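Local coordinates for NOL1/NOP2/sun family protein (Enterococcus faecium, PDB 3M4X) that probably methylates cytosines of ribosomal RNA at ring carbon 5, taking the methyl group from S-adenosylmethionine, at residues G106-D111 with S173-R178; P184-G189 with T234-P239. All coordinates share one frame; numbering follows the deposited sequence.

Overall arrangement
Both contacts lie in the Rossmann-like methyltransferase domain and follow one another along the chain, neither nested nor crossing. From the N terminus, contact 1 comes first: strand 108-111 pairs in parallel with the start of strand 176-182, closing a 61-residue excursion that includes strands 132-136 and 158-161. Strand 176-182 then runs through the sheet, and the loop beyond it opens contact 2. This second closure spans 44 residues, among them helix 205-222 and most of strand 228-234, before 234-239 meets 184-189. Strand 176-182 thus links a contact at its beginning to one beyond its end; their centres lie 25 Å apart and their nearest atoms about 10 Å.

Contact 1 (G106-D111 with S173-R178)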
ATOM      1  N   GLY A 106       1.051 -15.468   3.631  1.00 27.43           N
ATOM      2  CA  GLY A 106       1.865 -16.103   4.659  1.00 30.02           C
ATOM      3  C   GLY A 106       3.301 -15.599   4.763  1.00 32.95           C
ATOM      4  O   GLY A 106       4.016 -15.934   5.710  1.00 31.14           O
ATOM      5  N   GLU A 107       3.733 -14.793   3.796  1.00 28.98           N
ATOM      6  CA  GLU A 107       5.086 -14.257   3.830  1.00 29.39           C
ATOM      7  C   GLU A 107       5.208 -13.152   4.864  1.00 26.96           C
ATOM      8  O   GLU A 107       4.222 -12.512   5.232  1.00 35.53           O
ATOM      9  CB  GLU A 107       5.488 -13.705   2.449  1.00 27.97           C
ATOM     10  CG  GLU A 107       5.829 -14.765   1.426  1.00 28.47           C
ATOM     11  CD  GLU A 107       6.420 -14.162   0.152  1.00 30.44           C
ATOM     12  OE1 GLU A 107       5.978 -13.073  -0.254  1.00 30.42           O
ATOM     13  OE2 GLU A 107       7.334 -14.775  -0.426  1.00 31.61           O
ATOM     14  N   LYS A 108       6.428 -12.911   5.313  1.00 30.00           N
ATOM     15  CA  LYS A 108       6.734 -11.675   6.021  1.00 33.50           C
ATOM     16  C   LYS A 108       7.251 -10.660   5.000  1.00 28.53           C
ATOM     17  O   LYS A 108       8.259 -10.892   4.327  1.00 31.08           O
ATOM     18  CB  LYS A 108       7.734 -11.926   7.154  1.00 31.86           C
ATOM     19  CG  LYS A 108       7.186 -12.881   8.226  1.00 35.11           C
ATOM     20  CD  LYS A 108       8.276 -13.338   9.198  1.00 35.46           C
ATOM     21  CE  LYS A 108       9.182 -14.385   8.580  1.00 37.55           C
ATOM     22  NZ  LYS A 108      10.356 -14.668   9.472  1.00 42.19           N
ATOM     23  N   VAL A 109       6.540  -9.540   4.877  1.00 26.73           N
ATOM     24  CA  VAL A 109       6.783  -8.607   3.782  1.00 27.07           C
ATOM     25  C   VAL A 109       7.019  -7.199   4.307  1.00 24.22           C
ATOM     26  O   VAL A 109       6.320  -6.739   5.186  1.00 29.50           O
ATOM     27  CB  VAL A 109       5.592  -8.596   2.765  1.00 27.51           C
ATOM     28  CG1 VAL A 109       5.859  -7.626   1.617  1.00 19.89           C
ATOM     29  CG2 VAL A 109       5.309  -9.992   2.242  1.00 24.06           C
ATOM     30  N   LEU A 110       8.016  -6.515   3.759  1.00 28.75           N
ATOM     31  CA  LEU A 110       8.304  -5.147   4.173  1.00 29.05           C
ATOM     32  C   LEU A 110       8.139  -4.197   2.991  1.00 26.91           C
ATOM     33  O   LEU A 110       8.658  -4.453   1.917  1.00 29.70           O
ATOM     34  CB  LEU A 110       9.729  -5.047   4.751  1.00 26.45           C
ATOM     35  CG  LEU A 110      10.240  -3.648   5.134  1.00 26.09           C
ATOM     36  CD1 LEU A 110       9.422  -3.079   6.288  1.00 23.99           C
ATOM     37  CD2 LEU A 110      11.716  -3.690   5.511  1.00 26.51           C
ATOM     38  N   ASP A 111       7.371  -3.133   3.196  1.00 28.53           N
ATOM     39  CA  ASP A 111       7.309  -2.001   2.279  1.00 30.63           C
ATOM     40  C   ASP A 111       8.063  -0.867   2.964  1.00 32.15           C
ATOM     41  O   ASP A 111       7.540  -0.219   3.875  1.00 34.34           O
ATOM     42  CB  ASP A 111       5.856  -1.584   2.033  1.00 31.25           C
ATOM     43  CG  ASP A 111       5.705  -0.655   0.830  1.00 37.98           C
ATOM     44  OD1 ASP A 111       4.551  -0.332   0.459  1.00 35.38           O
ATOM     45  OD2 ASP A 111       6.734  -0.240   0.248  1.00 38.22           O
ATOM     46  N   SER A 173      16.392  -7.692  11.581  1.00 42.14           N
ATOM     47  CA  SER A 173      17.546  -8.323  10.960  1.00 46.34           C
ATOM     48  C   SER A 173      17.214  -9.762  10.545  1.00 42.15           C
ATOM     49  O   SER A 173      16.741 -10.556  11.364  1.00 31.94           O
ATOM     50  CB  SER A 173      18.740  -8.299  11.922  1.00 44.60           C
ATOM     51  OG  SER A 173      19.925  -8.713  11.270  1.00 51.49           O
ATOM     52  N   GLY A 174      17.447 -10.077   9.268  1.00 41.53           N
ATOM     53  CA  GLY A 174      17.143 -11.387   8.702  1.00 40.07           C
ATOM     54  C   GLY A 174      15.692 -11.871   8.772  1.00 38.75           C
ATOM     55  O   GLY A 174      15.427 -13.082   8.682  1.00 32.44           O
ATOM     56  N   PHE A 175      14.754 -10.939   8.906  1.00 36.48           N
ATOM     57  CA  PHE A 175      13.360 -11.279   9.241  1.00 34.22           C
ATOM     58  C   PHE A 175      12.433 -11.579   8.041  1.00 32.50           C
ATOM     59  O   PHE A 175      11.632 -12.514   8.090  1.00 33.92           O
ATOM     60  CB  PHE A 175      12.778 -10.162  10.116  1.00 35.51           C
ATOM     61  CG  PHE A 175      11.333 -10.363  10.518  1.00 41.74           C
ATOM     62  CD1 PHE A 175      10.999 -11.176  11.593  1.00 44.34           C
ATOM     63  CD2 PHE A 175      10.319  -9.685   9.864  1.00 38.85           C
ATOM     64  CE1 PHE A 175       9.679 -11.335  11.976  1.00 41.66           C
ATOM     65  CE2 PHE A 175       9.000  -9.835  10.243  1.00 34.30           C
ATOM     66  CZ  PHE A 175       8.678 -10.659  11.299  1.00 40.79           C
ATOM     67  N   PHE A 176      12.561 -10.803   6.969  1.00 27.66           N
ATOM     68  CA  PHE A 176      11.580 -10.800   5.883  1.00 27.66           C
ATOM     69  C   PHE A 176      11.826 -11.757   4.730  1.00 26.70           C
ATOM     70  O   PHE A 176      12.956 -11.955   4.275  1.00 32.10           O
ATOM     71  CB  PHE A 176      11.452  -9.382   5.297  1.00 26.65           C
ATOM     72  CG  PHE A 176      10.913  -8.377   6.266  1.00 25.61           C
ATOM     73  CD1 PHE A 176      11.754  -7.482   6.896  1.00 28.94           C
ATOM     74  CD2 PHE A 176       9.561  -8.348   6.569  1.00 30.90           C
ATOM     75  CE1 PHE A 176      11.248  -6.552   7.810  1.00 32.56           C
ATOM     76  CE2 PHE A 176       9.043  -7.424   7.468  1.00 29.35           C
ATOM     77  CZ  PHE A 176       9.886  -6.521   8.082  1.00 30.64           C
ATOM     78  N   ASP A 177      10.735 -12.311   4.223  1.00 26.61           N
ATOM     79  CA  ASP A 177      10.758 -13.027   2.948  1.00 31.56           C
ATOM     80  C   ASP A 177      10.917 -12.089   1.764  1.00 28.21           C
ATOM     81  O   ASP A 177      11.407 -12.475   0.714  1.00 24.63           O
ATOM     82  CB  ASP A 177       9.448 -13.787   2.750  1.00 34.84           C
ATOM     83  CG  ASP A 177       9.271 -14.889   3.740  1.00 31.16           C
ATOM     84  OD1 ASP A 177      10.001 -15.888   3.609  1.00 37.40           O
ATOM     85  OD2 ASP A 177       8.410 -14.758   4.645  1.00 33.31           O
ATOM     86  N   ARG A 178      10.486 -10.853   1.927  1.00 31.25           N
ATOM     87  CA  ARG A 178      10.279 -10.015   0.769  1.00 32.65           C
ATOM     88  C   ARG A 178      10.311  -8.572   1.189  1.00 29.51           C
ATOM     89  O   ARG A 178       9.676  -8.191   2.177  1.00 28.38           O
ATOM     90  CB  ARG A 178       8.919 -10.356   0.171  1.00 30.45           C
ATOM     91  CG  ARG A 178       8.609  -9.812  -1.212  1.00 29.57           C
ATOM     92  CD  ARG A 178       7.570 -10.764  -1.861  1.00 27.57           C
ATOM     93  NE  ARG A 178       8.120 -11.313  -3.082  1.00 39.70           N
ATOM     94  CZ  ARG A 178       8.473 -12.573  -3.261  1.00 42.99           C
ATOM     95  NH1 ARG A 178       8.315 -13.466  -2.307  1.00 39.35           N
ATOM     96  NH2 ARG A 178       8.979 -12.933  -4.420  1.00 56.95           N
TER
HETATM   97  O   HOH W   1       9.083 -16.511   0.455  1.00 40.54           O
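V109 and R178 are bridge partners on parallel neighbouring strands, 108-111 and 176-182, in the middle of the Rossmann-like sheet of a class I methyltransferase. The backbone evidence is asymmetric. L110 N gives R178 O a sound bond of 2.8 Å, while K108 O collects two weak ones, from R178 N and D177 N, where the chain turns a corner at D177.

Aromatic contacts fill one flank. CB of L110 sits over the centre of the F176 ring, 3.5 Å from its centroid, and the opposite face of that ring receives CD2 of F175. Across the F175 ring, roughly at right angles, lies the K108 chain: CD makes a CH-pi contact 3.7 Å from the centroid and NZ a cation-pi contact. A bend at chi3 (-76°) turns the ammonium back to F175 O, in whose carbonyl plane NZ lies at 2.9 Å.

The charged side chains make a further set of bonds. D177 OD2 accepts K108 N through its anti lone pair at 2.8 Å, nearly straight (172°), while OD1 has a salt bridge to K225. E107 forms a salt bridge to R178, its carboxylate meeting the guanidinium edge almost coplanar; the OE2 to NH1 separation of 2.5 Å is doubtfully short. One water donates to E107 OE2 at 2.6 Å and, weakly, to D177 OD1.

Contact 2 (P184-G189 with T234-P239); sequences PCSGEG and TCTFAP
This is a loop-to-loop contact in which C185 meets C235, and S186 and E188 both meet the hydroxyl of T236, just beyond strands 176-182 and 228-234 of the Rossmann-like domain. The Pro-Cys and Thr-Cys pairs here match the two-cysteine signature of RNA m5C methyltransferases. In that family the Thr-Cys cysteine probably attacks the cytosine and the Pro-Cys cysteine assists product release. The two sulfurs, SG of C185 and SG of C235, lie 3.6 Å apart, too far for a disulfide. C235 N points its hydrogen at C185 SG (3.2 Å, 160°), although C185 is poorly ordered.

T236 carries the polar centre. A chi1 of -163° swings its OG1 away from its own backbone N, and the hydroxyl donates to S186 OG at 2.6 Å and weakly accepts E188 N; S186 OG also bonds E241. The E188 carboxylate is held through OE2 by W201, and its OE1 receives F237 N at 3.3 Å from well above the carboxylate plane (47°).

The F237 ring comes up to the E188 carbonyl, CE1 lying near E188 O, and one backbone bond completes the join: G189 N donates to C235 O at 2.8 Å, tilted out of the carbonyl plane.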
ATOM      1  N   PRO A 184      13.291   6.908  -2.721  1.00 39.08           N
ATOM      2  CA  PRO A 184      13.268   8.324  -3.092  1.00 44.35           C
ATOM      3  C   PRO A 184      14.251   8.476  -4.225  1.00 41.25           C
ATOM      4  O   PRO A 184      15.340   7.883  -4.173  1.00 42.81           O
ATOM      5  CB  PRO A 184      13.812   9.036  -1.843  1.00 47.87           C
ATOM      6  CG  PRO A 184      13.673   8.040  -0.720  1.00 41.26           C
ATOM      7  CD  PRO A 184      13.798   6.686  -1.357  1.00 39.63           C
ATOM      8  N   CYS A 185      13.877   9.230  -5.249  1.00 41.66           N
ATOM      9  CA  CYS A 185      14.706   9.334  -6.446  1.00 36.94           C
ATOM     10  C   CYS A 185      14.542  10.716  -7.090  1.00 42.76           C
ATOM     11  O   CYS A 185      13.785  11.545  -6.585  1.00 46.82           O
ATOM     12  CB  CYS A 185      14.332   8.208  -7.411  1.00 27.98           C
ATOM     13  SG  CYS A 185      12.551   7.880  -7.508  1.00250.40           S
ATOM     14  N   SER A 186      15.235  10.966  -8.202  1.00 42.68           N
ATOM     15  CA  SER A 186      15.239  12.308  -8.807  1.00 43.21           C
ATOM     16  C   SER A 186      13.891  12.749  -9.386  1.00 48.89           C
ATOM     17  O   SER A 186      13.655  13.945  -9.580  1.00 58.03           O
ATOM     18  CB  SER A 186      16.375  12.477  -9.832  1.00 40.83           C
ATOM     19  OG  SER A 186      16.444  11.395 -10.746  1.00 40.55           O
ATOM     20  N   GLY A 187      13.011  11.790  -9.653  1.00 50.72           N
ATOM     21  CA  GLY A 187      11.636  12.105 -10.014  1.00 50.51           C
ATOM     22  C   GLY A 187      11.422  12.617 -11.427  1.00 49.17           C
ATOM     23  O   GLY A 187      10.573  13.476 -11.666  1.00 53.59           O
ATOM     24  N   GLU A 188      12.188  12.088 -12.374  1.00 48.34           N
ATOM     25  CA  GLU A 188      12.044  12.493 -13.760  1.00 46.86           C
ATOM     26  C   GLU A 188      10.816  11.846 -14.375  1.00 44.98           C
ATOM     27  O   GLU A 188      10.345  12.266 -15.430  1.00 45.90           O
ATOM     28  CB  GLU A 188      13.302  12.151 -14.549  1.00 43.50           C
ATOM     29  CG  GLU A 188      14.561  12.673 -13.901  1.00 46.32           C
ATOM     30  CD  GLU A 188      15.808  12.032 -14.473  1.00 52.50           C
ATOM     31  OE1 GLU A 188      15.668  11.090 -15.282  1.00 51.19           O
ATOM     32  OE2 GLU A 188      16.925  12.470 -14.120  1.00 61.35           O
ATOM     33  N   GLY A 189      10.296  10.830 -13.693  1.00 46.53           N
ATOM     34  CA  GLY A 189       9.064  10.175 -14.095  1.00 40.41           C
ATOM     35  C   GLY A 189       7.864  10.926 -13.570  1.00 42.64           C
ATOM     36  O   GLY A 189       6.721  10.584 -13.882  1.00 42.80           O
ATOM     37  N   THR A 234      11.946   2.819  -8.801  1.00 33.76           N
ATOM     38  CA  THR A 234      12.241   4.223  -8.860  1.00 35.66           C
ATOM     39  C   THR A 234      11.289   4.861  -9.870  1.00 38.58           C
ATOM     40  O   THR A 234      10.818   4.189 -10.785  1.00 39.30           O
ATOM     41  CB  THR A 234      13.725   4.370  -9.256  1.00 42.32           C
ATOM     42  OG1 THR A 234      14.455   4.990  -8.187  1.00 49.38           O
ATOM     43  CG2 THR A 234      13.874   5.126 -10.542  1.00 26.77           C
ATOM     44  N   CYS A 235      10.966   6.137  -9.691  1.00 37.64           N
ATOM     45  CA  CYS A 235      10.164   6.836 -10.690  1.00 39.92           C
ATOM     46  C   CYS A 235      11.022   7.854 -11.438  1.00 42.46           C
ATOM     47  O   CYS A 235      10.633   8.994 -11.645  1.00 41.03           O
ATOM     48  CB  CYS A 235       8.919   7.487 -10.068  1.00 45.04           C
ATOM     49  SG  CYS A 235       9.256   8.715  -8.791  1.00 70.53           S
ATOM     50  N   THR A 236      12.212   7.426 -11.832  1.00 46.41           N
ATOM     51  CA  THR A 236      13.124   8.289 -12.550  1.00 46.06           C
ATOM     52  C   THR A 236      13.769   7.472 -13.643  1.00 43.67           C
ATOM     53  O   THR A 236      13.730   6.240 -13.607  1.00 38.76           O
ATOM     54  CB  THR A 236      14.205   8.884 -11.629  1.00 46.12           C
ATOM     55  OG1 THR A 236      14.806  10.012 -12.277  1.00 49.91           O
ATOM     56  CG2 THR A 236      15.295   7.838 -11.289  1.00 29.81           C
ATOM     57  N   PHE A 237      14.363   8.160 -14.609  1.00 38.87           N
ATOM     58  CA  PHE A 237      14.961   7.506 -15.770  1.00 44.73           C
ATOM     59  C   PHE A 237      16.473   7.339 -15.635  1.00 41.54           C
ATOM     60  O   PHE A 237      17.087   6.558 -16.367  1.00 38.92           O
ATOM     61  CB  PHE A 237      14.651   8.302 -17.057  1.00 45.24           C
ATOM     62  CG  PHE A 237      13.184   8.478 -17.324  1.00 44.72           C
ATOM     63  CD1 PHE A 237      12.582   9.725 -17.191  1.00 47.47           C
ATOM     64  CD2 PHE A 237      12.402   7.398 -17.700  1.00 44.09           C
ATOM     65  CE1 PHE A 237      11.224   9.891 -17.436  1.00 49.93           C
ATOM     66  CE2 PHE A 237      11.041   7.551 -17.936  1.00 44.73           C
ATOM     67  CZ  PHE A 237      10.451   8.803 -17.809  1.00 47.90           C
ATOM     68  N   ALA A 238      17.079   8.069 -14.705  1.00 39.56           N
ATOM     69  CA  ALA A 238      18.542   8.115 -14.628  1.00 38.47           C
ATOM     70  C   ALA A 238      19.189   6.752 -14.424  1.00 37.47           C
ATOM     71  O   ALA A 238      18.796   5.998 -13.531  1.00 40.52           O
ATOM     72  CB  ALA A 238      18.998   9.092 -13.549  1.00 41.40           C
ATOM     73  N   PRO A 239      20.180   6.426 -15.272  1.00 39.54           N
ATOM     74  CA  PRO A 239      21.014   5.241 -15.051  1.00 36.51           C
ATOM     75  C   PRO A 239      21.598   5.263 -13.652  1.00 36.72           C
ATOM     76  O   PRO A 239      21.666   4.218 -13.015  1.00 38.12           O
ATOM     77  CB  PRO A 239      22.141   5.406 -16.082  1.00 34.90           C
ATOM     78  CG  PRO A 239      21.469   6.187 -17.215  1.00 39.88           C
ATOM     79  CD  PRO A 239      20.521   7.131 -16.527  1.00 39.56           C
TER